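Local coordinates for protein beta-xylosidase (Uncultured organism, PDB 4MLG) that probably hydrolyses xylosidic bonds, releasing xylose from the ends of xylo-oligosaccharides, as a family 43 glycoside hydrolase with a calcium-holding beta-propeller, at residues D85-F90 with P137-D142; E146-F151 with V185-E190; L172-D177 with L212-T217. One frame throughout, in Å; residues are numbered along the deposited sequence.

Contact 1: D85-F90 with P137-D142; sequences DSDVAF and PCIWPD. With CA (calcium ion), chain M.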
ATOM      1  N   ASP A  85       5.764   0.952  17.266  1.00 53.04           N
ATOM      2  CA  ASP A  85       5.956  -0.206  18.143  1.00 52.76           C
ATOM      3  C   ASP A  85       6.268  -1.502  17.397  1.00 52.86           C
ATOM      4  O   ASP A  85       5.450  -1.988  16.621  1.00 52.23           O
ATOM      5  CB  ASP A  85       4.722  -0.411  19.024  1.00 51.81           C
ATOM      6  CG  ASP A  85       4.800  -1.676  19.855  1.00 49.83           C
ATOM      7  OD1 ASP A  85       5.881  -1.963  20.413  1.00 48.87           O
ATOM      8  OD2 ASP A  85       3.778  -2.386  19.950  1.00 49.36           O
ATOM      9  N   SER A  86       7.445  -2.065  17.657  1.00 53.60           N
ATOM     10  CA  SER A  86       7.876  -3.302  17.008  1.00 53.80           C
ATOM     11  C   SER A  86       7.840  -4.498  17.959  1.00 54.03           C
ATOM     12  O   SER A  86       7.566  -4.349  19.150  1.00 53.85           O
ATOM     13  CB  SER A  86       9.289  -3.136  16.452  1.00 54.15           C
ATOM     14  OG  SER A  86      10.204  -2.814  17.486  1.00 54.12           O
ATOM     15  N   ASP A  87       8.122  -5.684  17.424  1.00 59.69           N
ATOM     16  CA  ASP A  87       8.196  -6.902  18.228  1.00 59.79           C
ATOM     17  C   ASP A  87       9.151  -7.909  17.584  1.00 59.73           C
ATOM     18  O   ASP A  87       9.387  -7.866  16.375  1.00 58.80           O
ATOM     19  CB  ASP A  87       6.804  -7.517  18.418  1.00 59.66           C
ATOM     20  CG  ASP A  87       6.786  -8.620  19.464  1.00 61.84           C
ATOM     21  OD1 ASP A  87       7.773  -8.741  20.221  1.00 63.17           O
ATOM     22  OD2 ASP A  87       5.782  -9.361  19.538  1.00 62.28           O
ATOM     23  N   VAL A  88       9.702  -8.808  18.397  1.00 60.35           N
ATOM     24  CA  VAL A  88      10.721  -9.747  17.932  1.00 61.43           C
ATOM     25  C   VAL A  88      10.339 -11.194  18.250  1.00 62.86           C
ATOM     26  O   VAL A  88       9.767 -11.473  19.303  1.00 63.49           O
ATOM     27  CB  VAL A  88      12.096  -9.421  18.561  1.00 62.08           C
ATOM     28  CG1 VAL A  88      13.158 -10.413  18.107  1.00 63.22           C
ATOM     29  CG2 VAL A  88      12.515  -8.001  18.214  1.00 61.45           C
ATOM     30  N   ALA A  89      10.648 -12.108  17.333  1.00 62.97           N
ATOM     31  CA  ALA A  89      10.406 -13.530  17.550  1.00 62.94           C
ATOM     32  C   ALA A  89      11.618 -14.364  17.152  1.00 64.02           C
ATOM     33  O   ALA A  89      12.333 -14.026  16.209  1.00 64.55           O
ATOM     34  CB  ALA A  89       9.185 -13.981  16.777  1.00 62.01           C
ATOM     35  N   PHE A  90      11.840 -15.460  17.869  1.00 65.19           N
ATOM     36  CA  PHE A  90      12.957 -16.352  17.578  1.00 66.48           C
ATOM     37  C   PHE A  90      12.481 -17.634  16.902  1.00 67.28           C
ATOM     38  O   PHE A  90      11.685 -18.385  17.466  1.00 68.24           O
ATOM     39  CB  PHE A  90      13.724 -16.687  18.860  1.00 67.35           C
ATOM     40  CG  PHE A  90      14.858 -17.649  18.653  1.00 69.01           C
ATOM     41  CD1 PHE A  90      16.007 -17.252  17.989  1.00 69.81           C
ATOM     42  CD2 PHE A  90      14.776 -18.950  19.122  1.00 70.93           C
ATOM     43  CE1 PHE A  90      17.055 -18.135  17.795  1.00 71.75           C
ATOM     44  CE2 PHE A  90      15.820 -19.838  18.931  1.00 73.13           C
ATOM     45  CZ  PHE A  90      16.962 -19.429  18.267  1.00 73.30           C
ATOM     46  N   PRO A 137       2.454  -4.513  15.744  1.00 59.06           N
ATOM     47  CA  PRO A 137       2.422  -5.971  15.622  1.00 56.41           C
ATOM     48  C   PRO A 137       2.909  -6.661  16.888  1.00 54.78           C
ATOM     49  O   PRO A 137       3.765  -6.132  17.599  1.00 55.26           O
ATOM     50  CB  PRO A 137       3.403  -6.239  14.482  1.00 56.65           C
ATOM     51  CG  PRO A 137       4.385  -5.134  14.587  1.00 57.81           C
ATOM     52  CD  PRO A 137       3.595  -3.930  15.017  1.00 58.58           C
ATOM     53  N   CYS A 138       2.349  -7.835  17.160  1.00 52.21           N
ATOM     54  CA  CYS A 138       2.789  -8.679  18.263  1.00 49.57           C
ATOM     55  C   CYS A 138       2.968 -10.100  17.745  1.00 48.90           C
ATOM     56  O   CYS A 138       2.042 -10.679  17.180  1.00 47.84           O
ATOM     57  CB  CYS A 138       1.758  -8.660  19.392  1.00 47.61           C
ATOM     58  SG  CYS A 138       1.965  -9.972  20.620  1.00 81.08           S
ATOM     59  N   ILE A 139       4.158 -10.664  17.925  1.00 48.46           N
ATOM     60  CA  ILE A 139       4.435 -11.998  17.406  1.00 50.22           C
ATOM     61  C   ILE A 139       4.425 -13.044  18.513  1.00 51.90           C
ATOM     62  O   ILE A 139       5.253 -13.007  19.424  1.00 52.32           O
ATOM     63  CB  ILE A 139       5.776 -12.054  16.663  1.00 51.53           C
ATOM     64  CG1 ILE A 139       5.955 -10.805  15.799  1.00 50.17           C
ATOM     65  CG2 ILE A 139       5.849 -13.311  15.814  1.00 52.72           C
ATOM     66  CD1 ILE A 139       4.918 -10.665  14.707  1.00 49.24           C
ATOM     67  N   TRP A 140       3.488 -13.982  18.418  1.00 51.77           N
ATOM     68  CA  TRP A 140       3.275 -14.967  19.471  1.00 53.22           C
ATOM     69  C   TRP A 140       3.643 -16.391  19.054  1.00 54.73           C
ATOM     70  O   TRP A 140       2.999 -16.977  18.181  1.00 55.04           O
ATOM     71  CB  TRP A 140       1.823 -14.914  19.948  1.00 53.45           C
ATOM     72  CG  TRP A 140       1.438 -16.051  20.835  1.00 54.94           C
ATOM     73  CD1 TRP A 140       0.519 -17.023  20.567  1.00 56.60           C
ATOM     74  CD2 TRP A 140       1.966 -16.343  22.133  1.00 57.09           C
ATOM     75  NE1 TRP A 140       0.437 -17.901  21.621  1.00 59.50           N
ATOM     76  CE2 TRP A 140       1.317 -17.505  22.595  1.00 59.51           C
ATOM     77  CE3 TRP A 140       2.923 -15.734  22.950  1.00 57.73           C
ATOM     78  CZ2 TRP A 140       1.596 -18.071  23.839  1.00 60.56           C
ATOM     79  CZ3 TRP A 140       3.198 -16.297  24.183  1.00 59.38           C
ATOM     80  CH2 TRP A 140       2.537 -17.453  24.616  1.00 60.51           C
ATOM     81  N   PRO A 141       4.688 -16.951  19.681  1.00 55.63           N
ATOM     82  CA  PRO A 141       5.092 -18.343  19.458  1.00 57.16           C
ATOM     83  C   PRO A 141       4.152 -19.300  20.182  1.00 58.83           C
ATOM     84  O   PRO A 141       4.410 -19.662  21.331  1.00 58.70           O
ATOM     85  CB  PRO A 141       6.491 -18.413  20.088  1.00 57.61           C
ATOM     86  CG  PRO A 141       6.908 -16.982  20.313  1.00 56.44           C
ATOM     87  CD  PRO A 141       5.637 -16.241  20.552  1.00 55.72           C
ATOM     88  N   ASP A 142       3.075 -19.700  19.514  1.00 60.80           N
ATOM     89  CA  ASP A 142       2.067 -20.559  20.123  1.00 65.02           C
ATOM     90  C   ASP A 142       2.594 -21.973  20.358  1.00 67.03           C
ATOM     91  O   ASP A 142       3.586 -22.388  19.758  1.00 67.41           O
ATOM     92  CB  ASP A 142       0.810 -20.603  19.252  1.00 68.06           C
ATOM     93  CG  ASP A 142      -0.377 -21.221  19.966  1.00 72.36           C
ATOM     94  OD1 ASP A 142      -1.169 -20.463  20.564  1.00 72.97           O
ATOM     95  OD2 ASP A 142      -0.516 -22.462  19.932  1.00 74.41           O
TER
HETATM   96 CA    CA M 401       3.665  -4.045  21.612  1.00 62.49          CA
HETATM   97  O   HOH W   1       7.846 -13.734  19.845  1.00 38.29           O

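Contact 2: E146-F151 with V185-E190; sequences EYYMYF and VVRLRE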
ATOM      1  N   GLU A 146       3.396 -23.041  15.602  1.00 67.23           N
ATOM      2  CA  GLU A 146       3.283 -21.934  14.657  1.00 67.00           C
ATOM      3  C   GLU A 146       3.530 -20.588  15.334  1.00 65.97           C
ATOM      4  O   GLU A 146       3.527 -20.488  16.561  1.00 66.61           O
ATOM      5  CB  GLU A 146       1.905 -21.939  13.992  1.00 68.08           C
ATOM      6  CG  GLU A 146       1.537 -23.250  13.311  1.00 71.04           C
ATOM      7  CD  GLU A 146       2.348 -23.519  12.057  1.00 73.52           C
ATOM      8  OE1 GLU A 146       2.978 -22.577  11.530  1.00 73.67           O
ATOM      9  OE2 GLU A 146       2.353 -24.679  11.594  1.00 75.34           O
ATOM     10  N   TYR A 147       3.747 -19.556  14.524  1.00 63.79           N
ATOM     11  CA  TYR A 147       3.944 -18.203  15.031  1.00 61.12           C
ATOM     12  C   TYR A 147       2.845 -17.284  14.508  1.00 59.53           C
ATOM     13  O   TYR A 147       2.614 -17.207  13.301  1.00 58.76           O
ATOM     14  CB  TYR A 147       5.321 -17.669  14.624  1.00 59.81           C
ATOM     15  CG  TYR A 147       6.476 -18.243  15.417  1.00 59.88           C
ATOM     16  CD1 TYR A 147       7.258 -17.429  16.228  1.00 58.25           C
ATOM     17  CD2 TYR A 147       6.783 -19.597  15.358  1.00 61.58           C
ATOM     18  CE1 TYR A 147       8.316 -17.947  16.954  1.00 59.39           C
ATOM     19  CE2 TYR A 147       7.837 -20.124  16.082  1.00 62.66           C
ATOM     20  CZ  TYR A 147       8.601 -19.295  16.877  1.00 62.39           C
ATOM     21  OH  TYR A 147       9.650 -19.818  17.597  1.00 64.84           O
ATOM     22  N   TYR A 148       2.172 -16.589  15.419  1.00 59.24           N
ATOM     23  CA  TYR A 148       1.043 -15.738  15.051  1.00 58.24           C
ATOM     24  C   TYR A 148       1.346 -14.255  15.264  1.00 57.62           C
ATOM     25  O   TYR A 148       2.004 -13.880  16.236  1.00 57.19           O
ATOM     26  CB  TYR A 148      -0.202 -16.139  15.847  1.00 57.72           C
ATOM     27  CG  TYR A 148      -0.646 -17.569  15.623  1.00 58.56           C
ATOM     28  CD1 TYR A 148      -1.590 -17.880  14.654  1.00 58.57           C
ATOM     29  CD2 TYR A 148      -0.121 -18.609  16.380  1.00 59.52           C
ATOM     30  CE1 TYR A 148      -1.998 -19.185  14.444  1.00 59.70           C
ATOM     31  CE2 TYR A 148      -0.523 -19.917  16.176  1.00 61.19           C
ATOM     32  CZ  TYR A 148      -1.462 -20.198  15.209  1.00 61.06           C
ATOM     33  OH  TYR A 148      -1.864 -21.499  15.006  1.00 61.85           O
ATOM     34  N   MET A 149       0.866 -13.418  14.348  1.00 57.06           N
ATOM     35  CA  MET A 149       1.001 -11.971  14.483  1.00 55.34           C
ATOM     36  C   MET A 149      -0.327 -11.333  14.866  1.00 54.48           C
ATOM     37  O   MET A 149      -1.353 -11.592  14.239  1.00 55.22           O
ATOM     38  CB  MET A 149       1.516 -11.332  13.189  1.00 54.55           C
ATOM     39  CG  MET A 149       1.445  -9.804  13.199  1.00 54.05           C
ATOM     40  SD  MET A 149       1.836  -9.005  11.628  1.00 56.99           S
ATOM     41  CE  MET A 149       3.604  -9.267  11.541  1.00 48.29           C
ATOM     42  N   TYR A 150      -0.300 -10.499  15.899  1.00 53.05           N
ATOM     43  CA  TYR A 150      -1.468  -9.719  16.283  1.00 51.50           C
ATOM     44  C   TYR A 150      -1.167  -8.246  16.055  1.00 52.13           C
ATOM     45  O   TYR A 150      -0.223  -7.705  16.628  1.00 53.83           O
ATOM     46  CB  TYR A 150      -1.833  -9.971  17.747  1.00 51.23           C
ATOM     47  CG  TYR A 150      -2.132 -11.422  18.048  1.00 53.97           C
ATOM     48  CD1 TYR A 150      -3.429 -11.914  17.976  1.00 54.78           C
ATOM     49  CD2 TYR A 150      -1.116 -12.303  18.394  1.00 54.69           C
ATOM     50  CE1 TYR A 150      -3.705 -13.239  18.244  1.00 55.62           C
ATOM     51  CE2 TYR A 150      -1.382 -13.630  18.663  1.00 56.17           C
ATOM     52  CZ  TYR A 150      -2.678 -14.093  18.586  1.00 56.65           C
ATOM     53  OH  TYR A 150      -2.942 -15.416  18.855  1.00 58.04           O
ATOM     54  N   PHE A 151      -1.963  -7.602  15.208  1.00 50.63           N
ATOM     55  CA  PHE A 151      -1.736  -6.198  14.893  1.00 49.34           C
ATOM     56  C   PHE A 151      -3.037  -5.407  14.829  1.00 49.83           C
ATOM     57  O   PHE A 151      -4.126  -5.971  14.955  1.00 49.23           O
ATOM     58  CB  PHE A 151      -0.960  -6.054  13.581  1.00 47.23           C
ATOM     59  CG  PHE A 151      -1.722  -6.509  12.367  1.00 45.32           C
ATOM     60  CD1 PHE A 151      -2.442  -5.604  11.601  1.00 44.86           C
ATOM     61  CD2 PHE A 151      -1.709  -7.839  11.983  1.00 47.06           C
ATOM     62  CE1 PHE A 151      -3.140  -6.020  10.481  1.00 45.38           C
ATOM     63  CE2 PHE A 151      -2.404  -8.260  10.865  1.00 47.15           C
ATOM     64  CZ  PHE A 151      -3.119  -7.349  10.112  1.00 46.31           C
ATOM     65  N   VAL A 185      -5.502 -10.937  13.540  1.00 46.85           N
ATOM     66  CA  VAL A 185      -4.620 -12.068  13.796  1.00 46.42           C
ATOM     67  C   VAL A 185      -4.303 -12.780  12.482  1.00 47.00           C
ATOM     68  O   VAL A 185      -5.186 -12.979  11.646  1.00 48.68           O
ATOM     69  CB  VAL A 185      -5.249 -13.061  14.802  1.00 47.02           C
ATOM     70  CG1 VAL A 185      -6.669 -13.423  14.388  1.00 46.97           C
ATOM     71  CG2 VAL A 185      -4.389 -14.308  14.944  1.00 47.94           C
ATOM     72  N   VAL A 186      -3.039 -13.141  12.291  1.00 46.03           N
ATOM     73  CA  VAL A 186      -2.631 -13.849  11.085  1.00 47.89           C
ATOM     74  C   VAL A 186      -1.468 -14.797  11.377  1.00 49.27           C
ATOM     75  O   VAL A 186      -0.557 -14.465  12.138  1.00 48.81           O
ATOM     76  CB  VAL A 186      -2.273 -12.865   9.940  1.00 44.84           C
ATOM     77  CG1 VAL A 186      -1.115 -11.962  10.339  1.00 40.20           C
ATOM     78  CG2 VAL A 186      -1.958 -13.621   8.655  1.00 41.40           C
ATOM     79  N   ARG A 187      -1.520 -15.990  10.793  1.00 50.73           N
ATOM     80  CA  ARG A 187      -0.454 -16.966  10.970  1.00 52.78           C
ATOM     81  C   ARG A 187       0.678 -16.704   9.982  1.00 55.93           C
ATOM     82  O   ARG A 187       0.440 -16.495   8.792  1.00 57.22           O
ATOM     83  CB  ARG A 187      -0.988 -18.391  10.807  1.00 51.80           C
ATOM     84  CG  ARG A 187       0.058 -19.478  11.019  1.00 53.11           C
ATOM     85  CD  ARG A 187      -0.546 -20.875  10.930  1.00 53.94           C
ATOM     86  NE  ARG A 187      -1.131 -21.148   9.620  1.00 53.25           N
ATOM     87  CZ  ARG A 187      -0.468 -21.686   8.601  1.00 53.87           C
ATOM     88  NH1 ARG A 187       0.812 -22.009   8.735  1.00 54.39           N
ATOM     89  NH2 ARG A 187      -1.083 -21.899   7.446  1.00 53.58           N
ATOM     90  N   LEU A 188       1.909 -16.706  10.483  1.00 56.61           N
ATOM     91  CA  LEU A 188       3.081 -16.515   9.641  1.00 57.09           C
ATOM     92  C   LEU A 188       3.587 -17.855   9.121  1.00 59.36           C
ATOM     93  O   LEU A 188       3.533 -18.862   9.828  1.00 60.03           O
ATOM     94  CB  LEU A 188       4.191 -15.812  10.423  1.00 56.11           C
ATOM     95  CG  LEU A 188       3.922 -14.373  10.861  1.00 54.74           C
ATOM     96  CD1 LEU A 188       4.974 -13.914  11.855  1.00 54.65           C
ATOM     97  CD2 LEU A 188       3.890 -13.451   9.652  1.00 53.82           C
ATOM     98  N   ARG A 189       4.074 -17.870   7.885  1.00 58.66           N
ATOM     99  CA  ARG A 189       4.675 -19.077   7.332  1.00 62.09           C
ATOM    100  C   ARG A 189       6.068 -19.275   7.926  1.00 64.20           C
ATOM    101  O   ARG A 189       6.589 -18.387   8.601  1.00 63.10           O
ATOM    102  CB  ARG A 189       4.717 -19.027   5.803  1.00 62.68           C
ATOM    103  CG  ARG A 189       5.473 -17.846   5.227  1.00 61.92           C
ATOM    104  CD  ARG A 189       5.473 -17.881   3.704  1.00 63.16           C
ATOM    105  NE  ARG A 189       6.582 -17.116   3.141  1.00 63.77           N
ATOM    106  CZ  ARG A 189       6.683 -16.767   1.862  1.00 63.86           C
ATOM    107  NH1 ARG A 189       5.733 -17.107   1.002  1.00 64.18           N
ATOM    108  NH2 ARG A 189       7.732 -16.071   1.446  1.00 63.39           N
ATOM    109  N   GLU A 190       6.667 -20.434   7.672  1.00 68.33           N
ATOM    110  CA  GLU A 190       7.866 -20.854   8.397  1.00 71.72           C
ATOM    111  C   GLU A 190       9.094 -19.958   8.210  1.00 71.07           C
ATOM    112  O   GLU A 190       9.889 -19.794   9.135  1.00 70.02           O
ATOM    113  CB  GLU A 190       8.210 -22.311   8.076  1.00 76.64           C
ATOM    114  CG  GLU A 190       9.130 -22.961   9.100  1.00 80.48           C
ATOM    115  CD  GLU A 190       9.104 -24.475   9.030  1.00 85.57           C
ATOM    116  OE1 GLU A 190       8.620 -25.017   8.014  1.00 87.37           O
ATOM    117  OE2 GLU A 190       9.562 -25.123   9.995  1.00 87.46           O
TER

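Contact 3: L172-D177 with L212-T217; sequences LLPEGD and LSAGDT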
ATOM      1  N   LEU A 172     -13.706   4.663   7.873  1.00 50.85           N
ATOM      2  CA  LEU A 172     -14.968   4.591   8.595  1.00 51.10           C
ATOM      3  C   LEU A 172     -14.771   4.116  10.031  1.00 50.90           C
ATOM      4  O   LEU A 172     -14.296   3.006  10.269  1.00 50.10           O
ATOM      5  CB  LEU A 172     -15.945   3.664   7.866  1.00 51.11           C
ATOM      6  CG  LEU A 172     -17.388   3.651   8.374  1.00 51.85           C
ATOM      7  CD1 LEU A 172     -18.068   4.977   8.068  1.00 51.31           C
ATOM      8  CD2 LEU A 172     -18.168   2.489   7.774  1.00 51.94           C
ATOM      9  N   LEU A 173     -15.138   4.965  10.986  1.00 50.83           N
ATOM     10  CA  LEU A 173     -15.079   4.605  12.397  1.00 50.97           C
ATOM     11  C   LEU A 173     -16.474   4.280  12.918  1.00 53.10           C
ATOM     12  O   LEU A 173     -17.368   5.125  12.872  1.00 53.94           O
ATOM     13  CB  LEU A 173     -14.463   5.741  13.218  1.00 49.12           C
ATOM     14  CG  LEU A 173     -12.938   5.866  13.194  1.00 47.16           C
ATOM     15  CD1 LEU A 173     -12.494   7.183  13.809  1.00 46.29           C
ATOM     16  CD2 LEU A 173     -12.300   4.696  13.928  1.00 47.06           C
ATOM     17  N   PRO A 174     -16.666   3.046  13.410  1.00 55.01           N
ATOM     18  CA  PRO A 174     -17.961   2.632  13.961  1.00 58.05           C
ATOM     19  C   PRO A 174     -18.354   3.503  15.153  1.00 60.08           C
ATOM     20  O   PRO A 174     -17.475   3.996  15.858  1.00 58.56           O
ATOM     21  CB  PRO A 174     -17.710   1.184  14.403  1.00 57.60           C
ATOM     22  CG  PRO A 174     -16.224   1.065  14.531  1.00 55.71           C
ATOM     23  CD  PRO A 174     -15.656   1.979  13.495  1.00 53.70           C
ATOM     24  N   GLU A 175     -19.654   3.698  15.365  1.00 63.97           N
ATOM     25  CA  GLU A 175     -20.128   4.571  16.436  1.00 69.11           C
ATOM     26  C   GLU A 175     -21.170   3.908  17.333  1.00 70.84           C
ATOM     27  O   GLU A 175     -22.013   3.145  16.864  1.00 70.70           O
ATOM     28  CB  GLU A 175     -20.718   5.860  15.855  1.00 73.98           C
ATOM     29  CG  GLU A 175     -19.719   6.773  15.165  1.00 76.73           C
ATOM     30  CD  GLU A 175     -20.371   8.030  14.616  1.00 80.38           C
ATOM     31  OE1 GLU A 175     -21.603   8.019  14.409  1.00 82.37           O
ATOM     32  OE2 GLU A 175     -19.656   9.030  14.396  1.00 81.17           O
ATOM     33  N   GLY A 176     -21.105   4.216  18.626  1.00 72.16           N
ATOM     34  CA  GLY A 176     -22.121   3.797  19.576  1.00 73.88           C
ATOM     35  C   GLY A 176     -22.334   2.300  19.704  1.00 73.50           C
ATOM     36  O   GLY A 176     -21.416   1.558  20.048  1.00 73.63           O
ATOM     37  N   ASP A 177     -23.559   1.862  19.423  1.00 74.25           N
ATOM     38  CA  ASP A 177     -23.945   0.466  19.610  1.00 75.68           C
ATOM     39  C   ASP A 177     -23.397  -0.447  18.513  1.00 73.39           C
ATOM     40  O   ASP A 177     -23.454  -1.671  18.630  1.00 74.12           O
ATOM     41  CB  ASP A 177     -25.469   0.343  19.695  1.00 79.59           C
ATOM     42  CG  ASP A 177     -25.916  -0.982  20.283  1.00 83.27           C
ATOM     43  OD1 ASP A 177     -25.174  -1.544  21.117  1.00 83.59           O
ATOM     44  OD2 ASP A 177     -27.010  -1.462  19.917  1.00 85.73           O
ATOM     45  N   LEU A 212     -17.733  -6.333  21.628  1.00 50.89           N
ATOM     46  CA  LEU A 212     -17.658  -5.021  22.260  1.00 53.45           C
ATOM     47  C   LEU A 212     -18.070  -3.921  21.288  1.00 57.46           C
ATOM     48  O   LEU A 212     -17.633  -3.899  20.136  1.00 58.31           O
ATOM     49  CB  LEU A 212     -16.249  -4.754  22.793  1.00 51.71           C
ATOM     50  CG  LEU A 212     -15.811  -5.568  24.010  1.00 51.88           C
ATOM     51  CD1 LEU A 212     -14.368  -5.254  24.364  1.00 50.92           C
ATOM     52  CD2 LEU A 212     -16.725  -5.288  25.192  1.00 53.02           C
ATOM     53  N   SER A 213     -18.922  -3.017  21.762  1.00 59.22           N
ATOM     54  CA  SER A 213     -19.422  -1.927  20.935  1.00 60.55           C
ATOM     55  C   SER A 213     -18.381  -0.825  20.774  1.00 60.39           C
ATOM     56  O   SER A 213     -17.368  -0.804  21.474  1.00 60.11           O
ATOM     57  CB  SER A 213     -20.712  -1.356  21.526  1.00 61.86           C
ATOM     58  OG  SER A 213     -20.511  -0.921  22.859  1.00 62.99           O
ATOM     59  N   ALA A 214     -18.642   0.088  19.844  1.00 60.22           N
ATOM     60  CA  ALA A 214     -17.726   1.182  19.551  1.00 57.72           C
ATOM     61  C   ALA A 214     -17.775   2.254  20.632  1.00 57.72           C
ATOM     62  O   ALA A 214     -16.791   2.957  20.870  1.00 57.85           O
ATOM     63  CB  ALA A 214     -18.045   1.784  18.198  1.00 58.01           C
ATOM     64  N   GLY A 215     -18.929   2.380  21.279  1.00 57.86           N
ATOM     65  CA  GLY A 215     -19.102   3.351  22.342  1.00 56.53           C
ATOM     66  C   GLY A 215     -18.416   2.922  23.624  1.00 54.90           C
ATOM     67  O   GLY A 215     -18.051   3.757  24.450  1.00 55.36           O
ATOM     68  N   ASP A 216     -18.233   1.616  23.789  1.00 54.13           N
ATOM     69  CA  ASP A 216     -17.604   1.079  24.990  1.00 54.82           C
ATOM     70  C   ASP A 216     -16.100   1.337  24.976  1.00 53.32           C
ATOM     71  O   ASP A 216     -15.305   0.400  24.948  1.00 52.16           O
ATOM     72  CB  ASP A 216     -17.876  -0.423  25.100  1.00 57.23           C
ATOM     73  CG  ASP A 216     -17.697  -0.949  26.511  1.00 60.14           C
ATOM     74  OD1 ASP A 216     -17.026  -0.279  27.324  1.00 60.72           O
ATOM     75  OD2 ASP A 216     -18.229  -2.039  26.806  1.00 63.31           O
ATOM     76  N   THR A 217     -15.714   2.610  25.019  1.00 54.28           N
ATOM     77  CA  THR A 217     -14.314   3.000  24.855  1.00 55.26           C
ATOM     78  C   THR A 217     -13.418   2.613  26.032  1.00 56.09           C
ATOM     79  O   THR A 217     -12.202   2.794  25.977  1.00 55.93           O
ATOM     80  CB  THR A 217     -14.171   4.515  24.596  1.00 55.00           C
ATOM     81  OG1 THR A 217     -14.672   5.246  25.723  1.00 56.57           O
ATOM     82  CG2 THR A 217     -14.939   4.918  23.347  1.00 54.72           C
TER

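Contact 1: D85-F90 with P137-D142
Asp87 reaches across from its strand to the backbone of Ile139, and most of this contact is organised round its carboxylate. With CG anti to the backbone N (chi1 -169°), the side chain extends toward the 138-141 strand, where OD2 accepts the Ile139 N-H at 2.6 Å. The amide arrives on the anti side of that oxygen, 27° out of the carboxylate plane. OD1 is turned back to its own strand and takes Val88 N at 2.7 Å from above the plane; His19 also bonds to it. A buried carboxylate is thus held at both oxygens, which should fix its rotation. Ile139 adds an apolar patch next to it: its CG2 meets Ala89 CB at 3.5 Å. Pro137 starts the second segment, its ring carbon CD 3.1 Å from Asp85 O, while its own carbonyl faces Asp87 CB. A water bridges the strands further on, donating to both Val88 O and Ile139 O. Asp85 OD2 binds the calcium ion at 2.4 Å, and His274 is a second ligand. The two strands run nearly parallel, at 23°, but belong to different sheets, as inner strands of adjacent propeller blades do: 81-91 pairs with 94-102 and 138-141 with 147-151, while Trp226 of strand 223-230 packs on Asp87 and Cys138.

Contact 2: E146-F151 with V185-E190
Met149 and Val186 form a hydrogen-bonded pair where strand 147-151 runs antiparallel to strand 184-188, the short segment axes coming within 4.7 Å at 149°. Met149 N meets Val186 O at 2.8 Å and Val186 N meets Met149 O at 3.0 Å. Toward the end of the pairing, Leu188 N bonds to Tyr147 O at 2.9 Å. Side chains then alternate between the faces. On one, Met149 CB touches Val186 CG1, and the same methyl meets the ring edge of Phe151, 4.0 Å from CE2. Leu188 lies on this face too, packing with Met149 on Tyr98 of strand 94-102. On the other face, Val185 lies alongside the Tyr150 ring, its CG2 3.5 Å from CE1, and the Tyr150 hydroxyl reaches on to Pro254 O. Next to them Arg187 runs past Tyr148, whose CE1 meets Arg187 CB at 3.9 Å; the Tyr148 hydroxyl bonds to Asp144. Beyond the ring the arginine chain, extended so far, bends at chi3 (61°), bringing NH1 to Glu146 OE1 at 3.6 Å. In this long salt bridge OE1 comes to the guanidinium edge, near its plane, and the two group planes are 81° apart. Replacing Arg187 with an alanine would probably leave the Glu146 carboxylate without this counter-charge and open a gap beside Tyr148 where CG now lies, only CB remaining against the ring. Chemically, the pairing rests on main-chain bonds and apolar contacts toward its middle, while charge enters at the partly exposed margin, where a long ion pair, its planes steeply turned, is likely to add only modestly to the hold.

Contact 3: L172-D177 with L212-T217
Gly176 turns its backbone with a positive phi (59°) and psi of -120°, and this presents its carbonyl oxygen to the bend at Ser213 to Gly215. There Ala214 and Gly215 both have helix-like torsions, so that the chain curls and brings the Gly215 amide to Gly176. Gly215 N donates to Gly176 O at 2.9 Å, in the carbonyl plane and on a lone pair; Ala214 N is 3.1 Å from the same oxygen. Ser213 lies against it through carbon, CB being 3.3 Å from Gly176 O. The rest of the contact is carried by the Ala214 methyl, whose CB lies 3.3 Å from Pro174 O and, as the apolar part, 3.9 Å from Pro174 CB. The bend itself is closed by a weak bond from Asp216 N to Ser213 O, and an inverse gamma turn centred on Asp216 follows, with Thr217 N bonded to Gly215 O at 2.7 Å. Backbone bonds of Leu212 with Ala180 and of Ala214 with Glu178 tie the same two loops together. This is loop-to-loop docking at the surface of the propeller, joining the loop between strands 166-167 and 184-188 to the link that leads from strand 200-205 to strand 223-230.

How the contacts relate
Contacts 1 and 2 are neighbours, their centres 9 Å apart, and share one sheet through the adjacent strands 138-141 and 147-151. Tyr147 OH touches Phe90 O, and Cys138 N probably bonds to Tyr150 O. Contact 1 closes along the chain before contact 2 opens. Contact 3 lies at the periphery, its centre 28 Å from contact 1 and 27 Å from contact 2, yet its segments alternate with those of contact 2: residues 172-177 fall between strands 147-151 and 184-188. Read outward, the set goes from the interface of two blades, one of which supplies Asp85 to the calcium, through strand pairing within one blade, to the surface loops, all inside the single family 43 range.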